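Long-range contacts in NANS (YJHS), A 9-O-acetyl N-acetylneuraminic acid esterase (Escherichia coli O157:H7 EDL933, PDB 3PT5), which probably hydrolyses the 9-O-acetyl group of 9-O-acetyl-N-acetylneuraminate, an alternative sialic acid of mammalian mucosal sites on which the bacterium can grow: residues H109-L114 and S323-V327; H203-N208 and N256-L262; A231-D237 and N264-F270. All coordinates share one frame; numbering follows the deposited sequence.

Interaction 1 (H109-L114 and S323-V327); sequences HIARKL and SDRFV
Two helices that pack on the same face of the central sheet of this SGNH hydrolase, 107-114 and the C-terminal 315-335, meet where Ile-110, Lys-113 and Leu-114 face Ser-323 and Val-327. The axes of the short segments come within 8.8 Å, and their N-to-C directions diverge by 53°. Ser-323 lets the backbones come near: its small CB lies 3.6 Å from CG1 of Ile-110, and the CA atoms of Ile-110 and Ser-323 are only 4.8 Å apart. Beyond it the branched Ile-110 divides its work. With CG1 beside the backbone N (chi1 -66°), its CD1 reaches CB of Phe-326 at 3.9 Å, while CG2 runs by CG2 of Val-327 in the opposite sense. Val-327, a compact beta-branched residue, fits between Ile-110 and the Lys-113/Leu-114 turn of helix 107-114: CG2 sits 3.4 Å from the carbonyl O of Ile-110 and also meets CB of Lys-113, and CG1 touches CD2 of Leu-114. Phe-326 turns its ring away from this seam, toward Cys-187 and Met-189 of strand 182-189.

At the more open side Lys-113 spans the gap, its carbons beyond CG stretched out to carry the ammonium over to helix 315-335. NZ makes a salt bridge to OD1 of Asp-324 at 2.6 Å, coming from above the carboxylate plane, 54° out of it. NZ also donates to OG of Ser-323 at 3.0 Å and is bonded to the carbonyl O of Arg-319; the serine hydroxyl has one proton to offer to two carbonyl O atoms of its own helix, those of Arg-318, the stronger partner, and Gly-320. Such oblique helices on one face of a mostly parallel sheet form an outer layer of the alpha/beta/alpha sandwich of SGNH hydrolases.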
loop_
_atom_site.group_PDB
_atom_site.type_symbol
_atom_site.label_atom_id
_atom_site.label_comp_id
_atom_site.label_asym_id
_atom_site.label_seq_id
_atom_site.Cartn_x
_atom_site.Cartn_y
_atom_site.Cartn_z
ATOM N N HIS A 109 9.674 -2.035 0.270
ATOM C CA HIS A 109 10.763 -1.074 0.108
ATOM C C HIS A 109 10.707 0.041 1.116
ATOM O O HIS A 109 11.751 0.499 1.579
ATOM C CB HIS A 109 10.726 -0.557 -1.315
ATOM C CG HIS A 109 10.632 -1.666 -2.296
ATOM N ND1 HIS A 109 9.433 -2.059 -2.850
ATOM C CD2 HIS A 109 11.556 -2.572 -2.710
ATOM C CE1 HIS A 109 9.637 -3.116 -3.619
ATOM N NE2 HIS A 109 10.913 -3.445 -3.553
ATOM N N ILE A 110 9.487 0.420 1.493
ATOM C CA ILE A 110 9.303 1.342 2.641
ATOM C C ILE A 110 9.884 0.707 3.894
ATOM O O ILE A 110 10.767 1.286 4.534
ATOM C CB ILE A 110 7.840 1.748 2.812
ATOM C CG1 ILE A 110 7.450 2.580 1.593
ATOM C CG2 ILE A 110 7.649 2.533 4.121
ATOM C CD1 ILE A 110 5.924 2.802 1.443
ATOM N N ALA A 111 9.455 -0.520 4.181
ATOM C CA ALA A 111 9.942 -1.264 5.319
ATOM C C ALA A 111 11.474 -1.422 5.315
ATOM O O ALA A 111 12.115 -1.193 6.360
ATOM C CB ALA A 111 9.237 -2.614 5.376
ATOM N N ARG A 112 12.060 -1.810 4.183
ATOM C CA ARG A 112 13.504 -2.014 4.120
ATOM C C ARG A 112 14.228 -0.702 4.372
ATOM O O ARG A 112 15.230 -0.680 5.069
ATOM C CB ARG A 112 13.944 -2.639 2.789
ATOM C CG ARG A 112 15.472 -2.706 2.635
ATOM C CD ARG A 112 15.868 -3.290 1.281
ATOM N NE ARG A 112 16.241 -4.693 1.436
ATOM C CZ ARG A 112 15.390 -5.711 1.436
ATOM N NH1 ARG A 112 14.088 -5.503 1.251
ATOM N NH2 ARG A 112 15.855 -6.941 1.613
ATOM N N LYS A 113 13.682 0.399 3.853
ATOM C CA LYS A 113 14.357 1.695 4.020
ATOM C C LYS A 113 14.217 2.285 5.430
ATOM O O LYS A 113 15.045 3.099 5.843
ATOM C CB LYS A 113 13.930 2.684 2.928
ATOM C CG LYS A 113 14.456 2.274 1.552
ATOM C CD LYS A 113 13.825 3.115 0.420
ATOM C CE LYS A 113 14.267 2.585 -0.962
ATOM N NZ LYS A 113 13.724 3.473 -2.013
ATOM N N LEU A 114 13.186 1.861 6.165
ATOM C CA LEU A 114 12.993 2.251 7.581
ATOM C C LEU A 114 13.834 1.418 8.571
ATOM O O LEU A 114 14.226 1.909 9.635
ATOM C CB LEU A 114 11.536 2.090 7.966
ATOM C CG LEU A 114 10.475 3.033 7.417
ATOM C CD1 LEU A 114 9.077 2.484 7.790
ATOM C CD2 LEU A 114 10.677 4.458 8.006
ATOM N N SER A 323 8.972 4.836 -2.449
ATOM C CA SER A 323 9.332 4.411 -1.112
ATOM C C SER A 323 10.299 5.382 -0.459
ATOM O O SER A 323 10.197 5.586 0.737
ATOM C CB SER A 323 9.858 2.975 -1.105
ATOM O OG SER A 323 10.831 2.829 -2.117
ATOM N N ASP A 324 11.164 6.041 -1.247
ATOM C CA ASP A 324 12.026 7.103 -0.697
ATOM C C ASP A 324 11.193 8.177 -0.035
ATOM O O ASP A 324 11.494 8.594 1.075
ATOM C CB ASP A 324 12.865 7.769 -1.792
ATOM C CG ASP A 324 14.029 6.928 -2.244
ATOM O OD1 ASP A 324 14.395 5.953 -1.567
ATOM O OD2 ASP A 324 14.606 7.275 -3.320
ATOM N N ARG A 325 10.137 8.625 -0.722
ATOM C CA ARG A 325 9.422 9.825 -0.264
ATOM C C ARG A 325 8.573 9.494 0.964
ATOM O O ARG A 325 8.460 10.313 1.898
ATOM C CB ARG A 325 8.591 10.418 -1.407
ATOM C CG ARG A 325 9.423 11.093 -2.469
ATOM C CD ARG A 325 10.067 12.401 -1.921
ATOM N NE ARG A 325 9.169 13.555 -2.060
ATOM C CZ ARG A 325 9.293 14.738 -1.440
ATOM N NH1 ARG A 325 10.239 14.956 -0.541
ATOM N NH2 ARG A 325 8.415 15.704 -1.698
ATOM N N PHE A 326 7.974 8.304 0.994
ATOM C CA PHE A 326 7.274 7.900 2.225
ATOM C C PHE A 326 8.202 7.811 3.407
ATOM O O PHE A 326 7.852 8.294 4.477
ATOM C CB PHE A 326 6.548 6.561 2.060
ATOM C CG PHE A 326 5.182 6.711 1.448
ATOM C CD1 PHE A 326 4.977 6.440 0.096
ATOM C CD2 PHE A 326 4.111 7.139 2.229
ATOM C CE1 PHE A 326 3.716 6.620 -0.486
ATOM C CE2 PHE A 326 2.845 7.314 1.646
ATOM C CZ PHE A 326 2.665 7.067 0.289
ATOM N N VAL A 327 9.360 7.165 3.221
ATOM C CA VAL A 327 10.300 7.002 4.316
ATOM C C VAL A 327 10.798 8.378 4.804
ATOM O O VAL A 327 10.891 8.602 6.010
ATOM C CB VAL A 327 11.448 6.027 3.960
ATOM C CG1 VAL A 327 12.549 6.039 5.016
ATOM C CG2 VAL A 327 10.843 4.599 3.761
#

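Interaction 2 (H203-N208 and N256-L262); sequences HPQHFN and NYQNNIL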
loop_
_atom_site.group_PDB
_atom_site.type_symbol
_atom_site.label_atom_id
_atom_site.label_comp_id
_atom_site.label_asym_id
_atom_site.label_seq_id
_atom_site.Cartn_x
_atom_site.Cartn_y
_atom_site.Cartn_z
ATOM N N HIS A 203 -15.873 13.325 -1.821
ATOM C CA HIS A 203 -14.755 12.525 -1.300
ATOM C C HIS A 203 -14.091 13.185 -0.082
ATOM O O HIS A 203 -13.881 12.510 0.932
ATOM C CB HIS A 203 -13.731 12.225 -2.414
ATOM C CG HIS A 203 -12.510 11.500 -1.942
ATOM N ND1 HIS A 203 -11.563 12.081 -1.123
ATOM C CD2 HIS A 203 -12.054 10.251 -2.220
ATOM C CE1 HIS A 203 -10.592 11.208 -0.892
ATOM N NE2 HIS A 203 -10.880 10.085 -1.529
ATOM N N PRO A 204 -13.803 14.499 -0.141
ATOM C CA PRO A 204 -13.117 15.036 1.073
ATOM C C PRO A 204 -13.828 14.774 2.404
ATOM O O PRO A 204 -13.183 14.353 3.383
ATOM C CB PRO A 204 -12.984 16.531 0.761
ATOM C CG PRO A 204 -12.829 16.565 -0.747
ATOM C CD PRO A 204 -13.797 15.492 -1.243
ATOM N N GLN A 205 -15.142 14.980 2.449
ATOM C CA GLN A 205 -15.851 14.690 3.684
ATOM C C GLN A 205 -15.918 13.205 4.015
ATOM O O GLN A 205 -15.804 12.841 5.176
ATOM C CB GLN A 205 -17.221 15.363 3.750
ATOM C CG GLN A 205 -17.144 16.883 4.057
ATOM C CD GLN A 205 -16.016 17.280 5.046
ATOM O OE1 GLN A 205 -16.035 16.930 6.240
ATOM N NE2 GLN A 205 -15.040 18.037 4.542
ATOM N N HIS A 206 -16.070 12.343 3.003
ATOM C CA HIS A 206 -16.064 10.894 3.245
ATOM C C HIS A 206 -14.744 10.443 3.830
ATOM O O HIS A 206 -14.716 9.676 4.801
ATOM C CB HIS A 206 -16.348 10.078 1.973
ATOM C CG HIS A 206 -17.781 10.102 1.543
ATOM N ND1 HIS A 206 -18.161 10.160 0.218
ATOM C CD2 HIS A 206 -18.927 10.092 2.261
ATOM C CE1 HIS A 206 -19.479 10.180 0.138
ATOM N NE2 HIS A 206 -19.969 10.144 1.364
ATOM N N PHE A 207 -13.651 10.912 3.227
ATOM C CA PHE A 207 -12.305 10.613 3.718
ATOM C C PHE A 207 -12.102 11.137 5.147
ATOM O O PHE A 207 -11.666 10.383 6.027
ATOM C CB PHE A 207 -11.249 11.208 2.779
ATOM C CG PHE A 207 -9.841 11.073 3.298
ATOM C CD1 PHE A 207 -9.177 9.841 3.242
ATOM C CD2 PHE A 207 -9.193 12.153 3.886
ATOM C CE1 PHE A 207 -7.884 9.719 3.734
ATOM C CE2 PHE A 207 -7.870 12.026 4.412
ATOM C CZ PHE A 207 -7.230 10.822 4.322
ATOM N N ASN A 208 -12.441 12.406 5.374
ATOM C CA ASN A 208 -12.257 12.990 6.706
ATOM C C ASN A 208 -13.037 12.228 7.746
ATOM O O ASN A 208 -12.525 11.967 8.821
ATOM C CB ASN A 208 -12.659 14.453 6.741
ATOM C CG ASN A 208 -11.649 15.357 6.070
ATOM O OD1 ASN A 208 -10.821 14.920 5.257
ATOM N ND2 ASN A 208 -11.687 16.628 6.427
ATOM N N ASN A 256 -7.335 18.089 -0.815
ATOM C CA ASN A 256 -7.785 17.859 0.537
ATOM C C ASN A 256 -6.761 17.097 1.394
ATOM O O ASN A 256 -6.820 17.112 2.621
ATOM C CB ASN A 256 -9.129 17.149 0.542
ATOM C CG ASN A 256 -9.697 17.021 1.932
ATOM O OD1 ASN A 256 -9.911 18.032 2.634
ATOM N ND2 ASN A 256 -9.977 15.784 2.343
ATOM N N TYR A 257 -5.835 16.409 0.744
ATOM C CA TYR A 257 -4.745 15.736 1.465
ATOM C C TYR A 257 -3.657 16.726 1.880
ATOM O O TYR A 257 -2.837 16.412 2.738
ATOM C CB TYR A 257 -4.115 14.661 0.593
ATOM C CG TYR A 257 -5.031 13.490 0.280
ATOM C CD1 TYR A 257 -5.865 12.931 1.256
ATOM C CD2 TYR A 257 -5.038 12.919 -0.986
ATOM C CE1 TYR A 257 -6.715 11.845 0.952
ATOM C CE2 TYR A 257 -5.861 11.837 -1.294
ATOM C CZ TYR A 257 -6.691 11.295 -0.338
ATOM O OH TYR A 257 -7.511 10.227 -0.675
ATOM N N GLN A 258 -3.661 17.900 1.247
ATOM C CA GLN A 258 -2.649 18.944 1.444
ATOM C C GLN A 258 -3.164 20.088 2.315
ATOM O O GLN A 258 -2.382 20.825 2.926
ATOM C CB GLN A 258 -2.249 19.531 0.085
ATOM C CG GLN A 258 -1.635 18.542 -0.865
ATOM C CD GLN A 258 -1.597 19.023 -2.314
ATOM O OE1 GLN A 258 -0.960 20.027 -2.632
ATOM N NE2 GLN A 258 -2.251 18.270 -3.206
ATOM N N ASN A 259 -4.480 20.271 2.331
ATOM C CA ASN A 259 -5.110 21.347 3.087
ATOM C C ASN A 259 -6.194 20.819 4.014
ATOM O O ASN A 259 -7.230 21.458 4.209
ATOM C CB ASN A 259 -5.705 22.385 2.127
ATOM C CG ASN A 259 -4.658 23.028 1.258
ATOM O OD1 ASN A 259 -3.695 23.614 1.751
ATOM N ND2 ASN A 259 -4.829 22.905 -0.061
ATOM N N ASN A 260 -5.936 19.673 4.628
ATOM C CA ASN A 260 -6.943 19.034 5.455
ATOM C C ASN A 260 -7.215 19.784 6.772
ATOM O O ASN A 260 -6.298 20.368 7.355
ATOM C CB ASN A 260 -6.524 17.597 5.737
ATOM C CG ASN A 260 -7.697 16.709 5.984
ATOM O OD1 ASN A 260 -8.230 16.673 7.082
ATOM N ND2 ASN A 260 -8.144 16.019 4.952
ATOM N N ILE A 261 -8.462 19.735 7.241
ATOM C CA ILE A 261 -8.828 20.337 8.529
ATOM C C ILE A 261 -8.358 19.488 9.708
ATOM O O ILE A 261 -8.166 19.995 10.809
ATOM C CB ILE A 261 -10.348 20.636 8.648
ATOM C CG1 ILE A 261 -11.190 19.384 8.409
ATOM C CG2 ILE A 261 -10.745 21.742 7.677
ATOM C CD1 ILE A 261 -11.700 18.704 9.666
ATOM N N LEU A 262 -8.119 18.200 9.467
ATOM C CA LEU A 262 -7.653 17.311 10.523
ATOM C C LEU A 262 -6.140 17.397 10.759
ATOM O O LEU A 262 -5.362 17.724 9.850
ATOM C CB LEU A 262 -8.027 15.861 10.198
ATOM C CG LEU A 262 -9.508 15.552 10.001
ATOM C CD1 LEU A 262 -9.741 14.127 9.488
ATOM C CD2 LEU A 262 -10.281 15.811 11.300
HETATM O O HOH W 1 -9.961 14.040 -0.024
HETATM O O HOH W 2 -10.310 18.884 5.257
#
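His-203, at the start of helix 203-218, turns the edge of its imidazole to Tyr-257, CE1 lying 3.2 Å from the phenol OH. The polar ends of both rings converge on Gln-190: His-203 NE2 bonds to its side-chain OE1 and Tyr-257 OH to its carbonyl O; Trp-188 NE1 also bonds to the phenol OH. Next to CE1 on the imidazole, ND1 is linked through an in-plane water to ND2 of Asn-256. Pro-204, suited to a helix's first turn because it lacks an N-H, lays CB 3.5 Å from that same ND2. One turn on, Phe-207 has CG anti to the backbone N (chi1 174°), which swings its ring toward the loop; there CE1 of Tyr-257 stands over the ring centre, 3.5 Å above the plane, in a T-shaped stack with planes at 82°.

Asn-208 ends the walk, and its flat amide can accept and donate at once. OD1 is gripped by two N-H groups from opposite faces of its plane: ND2 of Asn-260 at 2.9 Å and ND2 of Asn-256 at 3.2 Å, both fairly straight. Asn-260 ND2 spends its other hydrogen on the carbonyl O of Asn-256, tying the loop to itself. Asn-208 ND2 gives to a second water, which also joins OD1 of Asn-256 and the backbone N of Ile-261, while Leu-262 CD1 packs 3.6 Å from Asn-208 O. An Asx turn, Asn-260 OD1 accepting in its carbonyl plane from Leu-262 N, shapes this loop between helix 247-253 and strand 265-268, fastened to the first turns of helix 203-218.

Interaction 3 (A231-D237 and N264-F270); sequences APWFCGD and NIIFVDF
Strands 233-236 and 265-268 pair in parallel with a -30° twist, joined by a ladder of backbone bonds that includes Trp-233 N to Asn-264 O (3.1 Å), Ile-266 N to Trp-233 O (2.8 Å) and, just past the end of strand 233-236, Asp-237 N to Val-268 O (3.0 Å).

Beta-branched Ile and Val favour the extended backbone, and the side chains alternate between the two faces of the sheet. On one, Ile-266 lies alongside Phe-234, its CB 3.9 Å from ring atom CD1, while its CD1 reaches back to CB of Pro-232; Val-268 CG2 touches Phe-234 CB. Gly-236, lacking a side chain, leaves room on this face for the Phe-270 ring: Phe-270 CZ lies 4.2 Å from Gly-236 CA. On the other, Ile-265 fits CG2 against Cys-235 SG. Phe-267, with CG anti to its N (chi1 -176°), extends CZ to 3.6 Å from CG of Asp-237. That carboxylate is fixed by Tyr-250 through OD1, and by a salt bridge to Lys-243 and a water on Phe-270 N through OD2.

Strand 265-268 borders the sheet, whereas 233-236 also bonds to strand 182-189. Helix 315-335 packs on Phe-234 and Pro-232; helix 203-218 lies against Trp-233, Cys-235 and Ile-265.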
loop_
_atom_site.group_PDB
_atom_site.type_symbol
_atom_site.label_atom_id
_atom_site.label_comp_id
_atom_site.label_asym_id
_atom_site.label_seq_id
_atom_site.Cartn_x
_atom_site.Cartn_y
_atom_site.Cartn_z
ATOM N N ALA A 231 -2.790 9.524 15.029
ATOM C CA ALA A 231 -1.688 8.882 14.315
ATOM C C ALA A 231 -1.650 9.446 12.892
ATOM O O ALA A 231 -2.701 9.626 12.280
ATOM C CB ALA A 231 -1.860 7.375 14.312
ATOM N N PRO A 232 -0.443 9.757 12.371
ATOM C CA PRO A 232 -0.332 10.317 11.037
ATOM C C PRO A 232 -0.841 9.408 9.907
ATOM O O PRO A 232 -0.623 8.185 9.904
ATOM C CB PRO A 232 1.175 10.543 10.859
ATOM C CG PRO A 232 1.825 9.591 11.775
ATOM C CD PRO A 232 0.878 9.445 12.947
ATOM N N TRP A 233 -1.502 10.051 8.969
ATOM C CA TRP A 233 -1.841 9.482 7.671
ATOM C C TRP A 233 -0.931 10.150 6.653
ATOM O O TRP A 233 -1.024 11.344 6.413
ATOM C CB TRP A 233 -3.306 9.720 7.304
ATOM C CG TRP A 233 -4.209 8.810 8.052
ATOM C CD1 TRP A 233 -4.253 8.662 9.402
ATOM C CD2 TRP A 233 -5.215 7.934 7.511
ATOM N NE1 TRP A 233 -5.217 7.742 9.753
ATOM C CE2 TRP A 233 -5.826 7.278 8.608
ATOM C CE3 TRP A 233 -5.649 7.635 6.211
ATOM C CZ2 TRP A 233 -6.851 6.322 8.442
ATOM C CZ3 TRP A 233 -6.682 6.694 6.044
ATOM C CH2 TRP A 233 -7.269 6.057 7.153
ATOM N N PHE A 234 -0.065 9.348 6.055
ATOM C CA PHE A 234 0.808 9.779 4.978
ATOM C C PHE A 234 0.105 9.486 3.673
ATOM O O PHE A 234 -0.066 8.327 3.276
ATOM C CB PHE A 234 2.141 9.057 5.065
ATOM C CG PHE A 234 2.835 9.285 6.360
ATOM C CD1 PHE A 234 3.586 10.450 6.570
ATOM C CD2 PHE A 234 2.689 8.369 7.391
ATOM C CE1 PHE A 234 4.237 10.664 7.803
ATOM C CE2 PHE A 234 3.322 8.571 8.620
ATOM C CZ PHE A 234 4.081 9.732 8.831
ATOM N N CYS A 235 -0.400 10.547 3.069
ATOM C CA CYS A 235 -1.299 10.381 1.926
ATOM C C CYS A 235 -0.506 10.650 0.654
ATOM O O CYS A 235 0.003 11.758 0.439
ATOM C CB CYS A 235 -2.481 11.339 2.054
ATOM S SG CYS A 235 -3.445 11.039 3.511
ATOM N N GLY A 236 -0.377 9.638 -0.190
ATOM C CA GLY A 236 0.444 9.755 -1.380
ATOM C C GLY A 236 -0.301 10.288 -2.587
ATOM O O GLY A 236 -1.518 10.137 -2.730
ATOM N N ASP A 237 0.472 10.879 -3.480
ATOM C CA ASP A 237 -0.033 11.400 -4.744
ATOM C C ASP A 237 -0.386 10.259 -5.730
ATOM O O ASP A 237 -0.318 9.053 -5.393
ATOM C CB ASP A 237 1.057 12.323 -5.323
ATOM C CG ASP A 237 0.508 13.449 -6.222
ATOM O OD1 ASP A 237 -0.710 13.481 -6.511
ATOM O OD2 ASP A 237 1.328 14.311 -6.635
ATOM N N ASN A 264 -2.326 16.113 11.352
ATOM C CA ASN A 264 -1.418 15.027 10.991
ATOM C C ASN A 264 -1.845 14.290 9.736
ATOM O O ASN A 264 -1.785 13.071 9.670
ATOM C CB ASN A 264 -1.216 14.080 12.173
ATOM C CG ASN A 264 -0.562 14.775 13.354
ATOM O OD1 ASN A 264 0.165 15.768 13.184
ATOM N ND2 ASN A 264 -0.809 14.257 14.546
ATOM N N ILE A 265 -2.241 15.064 8.737
ATOM C CA ILE A 265 -2.495 14.519 7.424
ATOM C C ILE A 265 -1.339 15.035 6.591
ATOM O O ILE A 265 -1.228 16.250 6.359
ATOM C CB ILE A 265 -3.879 14.954 6.856
ATOM C CG1 ILE A 265 -5.021 14.610 7.837
ATOM C CG2 ILE A 265 -4.105 14.365 5.431
ATOM C CD1 ILE A 265 -5.306 13.112 8.062
ATOM N N ILE A 266 -0.468 14.118 6.155
ATOM C CA ILE A 266 0.785 14.526 5.531
ATOM C C ILE A 266 0.805 14.084 4.069
ATOM O O ILE A 266 0.795 12.890 3.781
ATOM C CB ILE A 266 1.995 13.976 6.305
ATOM C CG1 ILE A 266 1.986 14.479 7.753
ATOM C CG2 ILE A 266 3.325 14.387 5.661
ATOM C CD1 ILE A 266 1.555 13.434 8.709
ATOM N N PHE A 267 0.819 15.067 3.169
ATOM C CA PHE A 267 0.842 14.804 1.738
ATOM C C PHE A 267 2.234 14.404 1.276
ATOM O O PHE A 267 3.238 15.104 1.526
ATOM C CB PHE A 267 0.366 16.023 0.951
ATOM C CG PHE A 267 0.266 15.789 -0.520
ATOM C CD1 PHE A 267 -0.622 14.842 -1.050
ATOM C CD2 PHE A 267 1.024 16.556 -1.392
ATOM C CE1 PHE A 267 -0.708 14.667 -2.454
ATOM C CE2 PHE A 267 0.946 16.369 -2.770
ATOM C CZ PHE A 267 0.075 15.454 -3.292
ATOM N N VAL A 268 2.302 13.259 0.604
ATOM C CA VAL A 268 3.560 12.746 0.107
ATOM C C VAL A 268 3.537 12.763 -1.418
ATOM O O VAL A 268 2.743 12.058 -2.012
ATOM C CB VAL A 268 3.835 11.287 0.628
ATOM C CG1 VAL A 268 5.135 10.783 0.063
ATOM C CG2 VAL A 268 3.864 11.244 2.137
ATOM N N ASP A 269 4.409 13.545 -2.061
ATOM C CA ASP A 269 4.448 13.522 -3.512
ATOM C C ASP A 269 5.769 13.056 -4.106
ATOM O O ASP A 269 6.742 12.864 -3.373
ATOM C CB ASP A 269 3.945 14.852 -4.096
ATOM C CG ASP A 269 4.861 16.007 -3.820
ATOM O OD1 ASP A 269 5.881 15.858 -3.117
ATOM O OD2 ASP A 269 4.548 17.110 -4.345
ATOM N N PHE A 270 5.805 12.829 -5.424
ATOM C CA PHE A 270 6.941 12.116 -6.024
ATOM C C PHE A 270 7.574 12.833 -7.192
ATOM O O PHE A 270 8.696 12.507 -7.603
ATOM C CB PHE A 270 6.465 10.738 -6.520
ATOM C CG PHE A 270 5.548 10.033 -5.540
ATOM C CD1 PHE A 270 6.015 9.682 -4.289
ATOM C CD2 PHE A 270 4.195 9.752 -5.873
ATOM C CE1 PHE A 270 5.189 9.053 -3.361
ATOM C CE2 PHE A 270 3.344 9.122 -4.925
ATOM C CZ PHE A 270 3.855 8.768 -3.670
HETATM O O HOH W 3 3.791 13.435 -7.313
#

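In the fold
Followed from the N terminus, the chain enters interaction 1 at helix 107-114 and closes that loop 209 residues later, on the C-terminal helix 315-335. Interactions 2 and 3 both nest inside it. They cross each other: 203-208 comes first, then 231-237, and 256-262 returns to the helix before 264-270 completes the strand pair. The crossing ties helix 203-218, the loop 256-262 and strands 233-236 and 265-268 together, with Tyr-257 packing on Cys-235 and Phe-267, and Gln-258 on Phe-267. Interaction 3 also touches interaction 1, through the Arg-325 to Asp-269 salt bridge and Phe-326 against Phe-270, whereas interactions 1 and 2 stay about 10 Å apart at their nearest atoms.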